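Local coordinates for aromatic amino acid aminotransferase I (Candida albicans WO-1, PDB 6HNU), which probably transfers the amino group of aromatic amino acids to 2-oxoglutarate with the help of pyridoxal 5'-phosphate, giving aromatic oxo-acids and L-glutamate, at residues T215-P219 and T220-L224; E247-Y250 and F251-M254. One frame throughout, in Å; residues are numbered along the deposited sequence.

Overall arrangement
Both contacts are local and buried, each formed within one loop that follows a parallel strand of the central mixed sheet: contact 1 after strand 209-212, contact 2 after the neighbouring strand 242-246. Their centres lie about 10 Å apart and they touch, Thr215 OG1 standing 2.6 Å from Glu247 OE1 in a probable hydrogen bond. Contact 1 is nearly all polar, a turn closed by backbone and hydroxyl bonds, two of them to the amide oxygen of Gln217, with Thr220 and Ser223 partly exposed. Contact 2, buried throughout, is largely aromatic, with a T-shaped ring pair and an amide over a ring beside its hydrogen bonds. Each sends a side chain to the cofactor, Asn218 from 215-219 and Tyr249 from 247-250.

Contact 1 (T215-P219 and T220-L224); sequences TGQNP and TGSSL
The flat carboxamide of Gln217 meets Thr220 through its oxygen, and the two donors of Thr220 reach it from different directions. The backbone N of Thr220 comes in nearly along the C=O axis, 3.0 Å from Gln217 OE1 with an N-H...O angle of 161°. The hydroxyl arrives at a bend, tilted 31° from the carbonyl plane, and donates from Thr220 OG1 to Gln217 OE1 over 2.6 Å. At the other end of the amide, NE2 bonds to Tyr164 O and Glu162 OE1, which should leave the group little freedom to flip. The chain folds back to make this possible: CG lies anti to the backbone N, and the bend at chi2 (-82°) brings the amide over to Thr220.

Having given its proton to the glutamine, Thr220 OG1 accepts from Ser222 N at 3.2 Å, an ST turn. Here the threonine hydroxyl sits between its own backbone N and carbonyl carbon, facing both partners.

Backbone bonds close the rest. Gln217 O takes Gly221 N at 2.8 Å, and Gln217 N gives to Ser222 O at 2.9 Å. Farther along, Ser223 OG accepts from Gly216 N at 3.1 Å. Gly216 and Gly221 both adopt positive phi, and a cis peptide precedes Pro219, whose ring packs on Phe461 and Arg463 of strand 459-465.

Asn218 points away from the turn, with OD1 on Arg463 and ND2 on PLP O3. The Asn-Pro-Thr-Gly sequence with its cis proline is a hallmark of class I aminotransferases; this hydrogen-bonded turn carries the asparagine that meets the cofactor's phenolic oxygen.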
ATOM      1  N   THR B 215       9.471  22.261   2.388  1.00 15.33           N
ATOM      2  CA  THR B 215       8.574  23.237   1.723  1.00 15.13           C
ATOM      3  C   THR B 215       7.179  23.200   2.348  1.00 15.11           C
ATOM      4  O   THR B 215       6.473  22.182   2.208  1.00 16.45           O
ATOM      5  CB  THR B 215       8.513  23.009   0.208  1.00 16.08           C
ATOM      6  OG1 THR B 215       9.856  22.834  -0.256  1.00 16.42           O
ATOM      7  CG2 THR B 215       7.860  24.167  -0.509  1.00 15.68           C
ATOM      8  N   GLY B 216       6.749  24.278   3.005  1.00 15.13           N
ATOM      9  CA  GLY B 216       5.414  24.288   3.633  1.00 14.69           C
ATOM     10  C   GLY B 216       5.399  23.339   4.829  1.00 14.01           C
ATOM     11  O   GLY B 216       4.422  22.523   4.979  1.00 15.19           O
ATOM     12  N   GLN B 217       6.507  23.334   5.557  1.00 15.42           N
ATOM     13  CA  GLN B 217       6.820  22.434   6.693  1.00 16.14           C
ATOM     14  C   GLN B 217       5.572  22.282   7.575  1.00 16.99           C
ATOM     15  O   GLN B 217       4.906  23.274   7.830  1.00 17.09           O
ATOM     16  CB  GLN B 217       7.969  23.008   7.500  1.00 16.24           C
ATOM     17  CG  GLN B 217       8.738  22.034   8.377  1.00 16.11           C
ATOM     18  CD  GLN B 217       8.111  21.721   9.722  1.00 16.75           C
ATOM     19  OE1 GLN B 217       7.326  22.497  10.274  1.00 15.22           O
ATOM     20  NE2 GLN B 217       8.457  20.551  10.245  1.00 16.14           N
ATOM     21  N   ASN B 218       5.248  21.041   7.966  1.00 17.54           N
ATOM     22  CA  ASN B 218       4.105  20.730   8.855  1.00 15.14           C
ATOM     23  C   ASN B 218       4.689  20.474  10.245  1.00 14.29           C
ATOM     24  O   ASN B 218       5.399  19.476  10.406  1.00 13.63           O
ATOM     25  CB  ASN B 218       3.352  19.524   8.300  1.00 16.17           C
ATOM     26  CG  ASN B 218       2.155  19.091   9.112  1.00 17.16           C
ATOM     27  OD1 ASN B 218       1.765  19.755  10.065  1.00 19.25           O
ATOM     28  ND2 ASN B 218       1.521  18.010   8.698  1.00 17.68           N
ATOM     29  N   PRO B 219       4.386  21.263  11.309  1.00 13.57           N
ATOM     30  CA  PRO B 219       3.332  22.285  11.368  1.00 13.93           C
ATOM     31  C   PRO B 219       3.683  23.777  11.224  1.00 15.24           C
ATOM     32  O   PRO B 219       2.775  24.575  11.273  1.00 16.72           O
ATOM     33  CB  PRO B 219       2.924  22.118  12.854  1.00 13.66           C
ATOM     34  CG  PRO B 219       4.224  21.974  13.552  1.00 13.49           C
ATOM     35  CD  PRO B 219       5.001  21.077  12.634  1.00 13.93           C
ATOM     36  N   THR B 220       4.952  24.126  11.060  1.00 17.23           N
ATOM     37  CA  THR B 220       5.467  25.517  11.233  1.00 19.14           C
ATOM     38  C   THR B 220       5.039  26.401  10.058  1.00 21.16           C
ATOM     39  O   THR B 220       4.872  27.611  10.273  1.00 19.13           O
ATOM     40  CB  THR B 220       6.971  25.557  11.467  1.00 18.45           C
ATOM     41  OG1 THR B 220       7.597  25.094  10.261  1.00 16.86           O
ATOM     42  CG2 THR B 220       7.393  24.751  12.672  1.00 17.96           C
ATOM     43  N   GLY B 221       4.754  25.827   8.888  1.00 20.00           N
ATOM     44  CA  GLY B 221       4.426  26.627   7.695  1.00 19.33           C
ATOM     45  C   GLY B 221       5.680  27.316   7.187  1.00 19.28           C
ATOM     46  O   GLY B 221       5.596  28.111   6.233  1.00 19.95           O
ATOM     47  N   SER B 222       6.839  26.961   7.736  1.00 19.72           N
ATOM     48  CA  SER B 222       8.150  27.483   7.313  1.00 18.79           C
ATOM     49  C   SER B 222       8.600  26.817   5.984  1.00 19.40           C
ATOM     50  O   SER B 222       8.174  25.713   5.634  1.00 18.67           O
ATOM     51  CB  SER B 222       9.165  27.304   8.442  1.00 19.59           C
ATOM     52  OG  SER B 222       9.586  25.961   8.540  1.00 19.64           O
ATOM     53  N   SER B 223       9.469  27.439   5.223  1.00 17.88           N
ATOM     54  CA  SER B 223      10.109  26.756   4.069  1.00 18.75           C
ATOM     55  C   SER B 223      11.591  27.062   4.121  1.00 20.46           C
ATOM     56  O   SER B 223      11.935  28.261   4.276  1.00 24.22           O
ATOM     57  CB  SER B 223       9.513  27.180   2.727  1.00 16.98           C
ATOM     58  OG  SER B 223       8.118  27.063   2.683  1.00 16.83           O
ATOM     59  N   LEU B 224      12.460  26.065   4.048  1.00 19.88           N
ATOM     60  CA  LEU B 224      13.909  26.366   4.072  1.00 19.58           C
ATOM     61  C   LEU B 224      14.281  27.161   2.827  1.00 20.66           C
ATOM     62  O   LEU B 224      13.912  26.756   1.699  1.00 18.13           O
ATOM     63  CB  LEU B 224      14.708  25.077   4.149  1.00 19.56           C
ATOM     64  CG  LEU B 224      14.612  24.367   5.493  1.00 19.33           C
ATOM     65  CD1 LEU B 224      15.285  23.007   5.389  1.00 20.36           C
ATOM     66  CD2 LEU B 224      15.267  25.207   6.576  1.00 17.56           C
TER

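Contact 2 (E247-Y250 and F251-M254). With PLP (pyridoxal-5'-phosphate), chain I.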
ATOM      1  N   GLU B 247       7.959  15.810   0.549  1.00 15.60           N
ATOM      2  CA  GLU B 247       7.657  17.090  -0.119  1.00 15.87           C
ATOM      3  C   GLU B 247       6.291  17.033  -0.783  1.00 15.53           C
ATOM      4  O   GLU B 247       6.150  17.454  -1.932  1.00 17.74           O
ATOM      5  CB  GLU B 247       8.825  17.356  -1.062  1.00 16.69           C
ATOM      6  CG  GLU B 247      10.003  17.964  -0.345  1.00 17.02           C
ATOM      7  CD  GLU B 247       9.691  19.410   0.032  1.00 16.85           C
ATOM      8  OE1 GLU B 247      10.103  20.308  -0.732  1.00 15.99           O
ATOM      9  OE2 GLU B 247       9.062  19.642   1.105  1.00 16.89           O
ATOM     10  N   PRO B 248       5.215  16.686  -0.054  1.00 17.28           N
ATOM     11  CA  PRO B 248       3.874  16.701  -0.657  1.00 17.27           C
ATOM     12  C   PRO B 248       3.372  18.131  -0.951  1.00 17.04           C
ATOM     13  O   PRO B 248       2.483  18.302  -1.786  1.00 17.81           O
ATOM     14  CB  PRO B 248       3.019  15.998   0.383  1.00 16.91           C
ATOM     15  CG  PRO B 248       3.713  16.361   1.701  1.00 17.21           C
ATOM     16  CD  PRO B 248       5.193  16.418   1.394  1.00 16.15           C
ATOM     17  N   TYR B 249       3.967  19.144  -0.334  1.00 17.04           N
ATOM     18  CA  TYR B 249       3.470  20.536  -0.440  1.00 16.18           C
ATOM     19  C   TYR B 249       4.357  21.353  -1.387  1.00 17.74           C
ATOM     20  O   TYR B 249       4.179  22.567  -1.453  1.00 18.32           O
ATOM     21  CB  TYR B 249       3.432  21.197   0.943  1.00 16.72           C
ATOM     22  CG  TYR B 249       2.709  20.442   2.027  1.00 15.75           C
ATOM     23  CD1 TYR B 249       1.351  20.199   1.961  1.00 16.82           C
ATOM     24  CD2 TYR B 249       3.388  19.977   3.131  1.00 14.93           C
ATOM     25  CE1 TYR B 249       0.681  19.527   2.969  1.00 17.30           C
ATOM     26  CE2 TYR B 249       2.738  19.328   4.159  1.00 16.64           C
ATOM     27  CZ  TYR B 249       1.382  19.089   4.079  1.00 18.75           C
ATOM     28  OH  TYR B 249       0.699  18.445   5.078  1.00 20.69           O
ATOM     29  N   TYR B 250       5.297  20.723  -2.113  1.00 18.39           N
ATOM     30  CA  TYR B 250       6.245  21.450  -2.979  1.00 17.09           C
ATOM     31  C   TYR B 250       5.510  22.380  -3.943  1.00 16.40           C
ATOM     32  O   TYR B 250       5.978  23.473  -4.164  1.00 16.36           O
ATOM     33  CB  TYR B 250       7.124  20.497  -3.792  1.00 18.84           C
ATOM     34  CG  TYR B 250       8.226  21.214  -4.531  1.00 17.67           C
ATOM     35  CD1 TYR B 250       9.375  21.629  -3.874  1.00 17.76           C
ATOM     36  CD2 TYR B 250       8.127  21.461  -5.889  1.00 16.91           C
ATOM     37  CE1 TYR B 250      10.405  22.257  -4.537  1.00 17.43           C
ATOM     38  CE2 TYR B 250       9.142  22.103  -6.572  1.00 17.53           C
ATOM     39  CZ  TYR B 250      10.271  22.515  -5.898  1.00 18.02           C
ATOM     40  OH  TYR B 250      11.262  23.140  -6.547  1.00 18.66           O
ATOM     41  N   PHE B 251       4.357  21.999  -4.467  1.00 14.83           N
ATOM     42  CA  PHE B 251       3.666  22.799  -5.501  1.00 16.19           C
ATOM     43  C   PHE B 251       2.604  23.674  -4.823  1.00 17.01           C
ATOM     44  O   PHE B 251       1.763  24.245  -5.530  1.00 16.92           O
ATOM     45  CB  PHE B 251       3.196  21.884  -6.640  1.00 17.46           C
ATOM     46  CG  PHE B 251       4.332  21.491  -7.547  1.00 17.25           C
ATOM     47  CD1 PHE B 251       5.102  22.466  -8.170  1.00 17.40           C
ATOM     48  CD2 PHE B 251       4.703  20.167  -7.692  1.00 17.17           C
ATOM     49  CE1 PHE B 251       6.184  22.117  -8.956  1.00 19.23           C
ATOM     50  CE2 PHE B 251       5.805  19.821  -8.472  1.00 18.06           C
ATOM     51  CZ  PHE B 251       6.531  20.799  -9.112  1.00 16.56           C
ATOM     52  N   LEU B 252       2.653  23.813  -3.481  1.00 17.00           N
ATOM     53  CA  LEU B 252       1.853  24.843  -2.778  1.00 17.42           C
ATOM     54  C   LEU B 252       2.764  26.033  -2.482  1.00 19.23           C
ATOM     55  O   LEU B 252       2.381  26.873  -1.642  1.00 17.66           O
ATOM     56  CB  LEU B 252       1.241  24.268  -1.495  1.00 17.99           C
ATOM     57  CG  LEU B 252       0.412  22.996  -1.687  1.00 18.14           C
ATOM     58  CD1 LEU B 252      -0.327  22.635  -0.420  1.00 19.62           C
ATOM     59  CD2 LEU B 252      -0.573  23.138  -2.835  1.00 19.17           C
ATOM     60  N   GLN B 253       3.907  26.145  -3.164  1.00 17.00           N
ATOM     61  CA  GLN B 253       4.667  27.423  -3.174  1.00 18.19           C
ATOM     62  C   GLN B 253       3.762  28.562  -3.673  1.00 18.83           C
ATOM     63  O   GLN B 253       2.857  28.334  -4.515  1.00 17.48           O
ATOM     64  CB  GLN B 253       5.969  27.295  -3.942  1.00 18.79           C
ATOM     65  CG  GLN B 253       6.984  26.459  -3.169  1.00 16.91           C
ATOM     66  CD  GLN B 253       8.226  26.194  -3.962  1.00 16.62           C
ATOM     67  OE1 GLN B 253       9.046  27.076  -4.183  1.00 17.27           O
ATOM     68  NE2 GLN B 253       8.351  24.975  -4.479  1.00 15.42           N
ATOM     69  N   MET B 254       4.002  29.764  -3.136  1.00 18.37           N
ATOM     70  CA  MET B 254       3.140  30.933  -3.378  1.00 19.75           C
ATOM     71  C   MET B 254       4.025  32.131  -3.699  1.00 18.91           C
ATOM     72  O   MET B 254       5.224  32.102  -3.398  1.00 19.05           O
ATOM     73  CB  MET B 254       2.280  31.242  -2.147  1.00 19.12           C
ATOM     74  CG  MET B 254       1.247  30.175  -1.870  1.00 19.19           C
ATOM     75  SD  MET B 254       0.425  30.357  -0.272  1.00 20.52           S
ATOM     76  CE  MET B 254       1.856  30.079   0.780  1.00 19.46           C
TER
HETATM   77  N1  PLP I 502       4.021  13.703   4.615  1.00 25.81           N
HETATM   78  C2  PLP I 502       3.692  14.833   5.246  1.00 23.33           C
HETATM   79  C2A PLP I 502       4.763  15.608   5.929  1.00 26.54           C
HETATM   80  C3  PLP I 502       2.375  15.287   5.279  1.00 24.00           C
HETATM   81  O3  PLP I 502       2.098  16.415   6.001  1.00 21.64           O
HETATM   82  C4  PLP I 502       1.375  14.522   4.646  1.00 25.89           C
HETATM   83  C4A PLP I 502      -0.017  14.963   4.695  1.00 29.74           C
HETATM   84  C5  PLP I 502       1.744  13.359   3.956  1.00 23.78           C
HETATM   85  C6  PLP I 502       3.062  12.982   3.993  1.00 25.06           C
HETATM   86  C5A PLP I 502       0.717  12.454   3.320  1.00 24.67           C
HETATM   87  O4P PLP I 502       1.125  12.070   1.978  1.00 21.78           O
HETATM   88  P   PLP I 502       0.365  11.048   1.099  1.00 20.55           P
HETATM   89  O1P PLP I 502       1.129  11.167  -0.200  1.00 19.56           O
HETATM   90  O2P PLP I 502      -1.110  11.533   1.024  1.00 18.46           O
HETATM   91  O3P PLP I 502       0.482   9.681   1.769  1.00 19.83           O
HETATM   92  O   HOH W   1       3.292  19.247  -4.313  1.00 17.15           O
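Tyr250 turns an edge into the face of Phe251 in a T-shaped stack, planes at 88° and centroids 5.0 Å apart, with Tyr250 CD2 over the centre of the phenylalanine ring. One face of Tyr250 takes the amide of Gln253: NE2 lies above the ring centre, 3.4 Å from Tyr250 CE1, ring and amide planes 73° apart. That nitrogen also donates to Tyr250 O at 2.8 Å, nearly in its own amide plane, so the NE2 that bonds the backbone of Tyr250 also packs over the face of its ring. With CG anti to the backbone N (chi1 -172°), the Tyr250 ring stands where both neighbours reach it, and its OH bonds to Val280 O.

Backbone bonds join the two segments as well. Leu252 N donates to Tyr249 O at 2.8 Å, while a water bridges Pro248 O and Phe251 N. Leu252 CD1 rests at the edge of the Tyr249 ring, 3.8 Å from Tyr249 CD1.

The hydroxyl of Tyr249 accepts a hydrogen bond from PLP O3 at 2.6 Å. O3 is also hydrogen-bonded to Asn218 ND2, so two side chains from neighbouring loops fix the position of the cofactor's phenolic oxygen, and Tyr249 ties this packed segment to the active site.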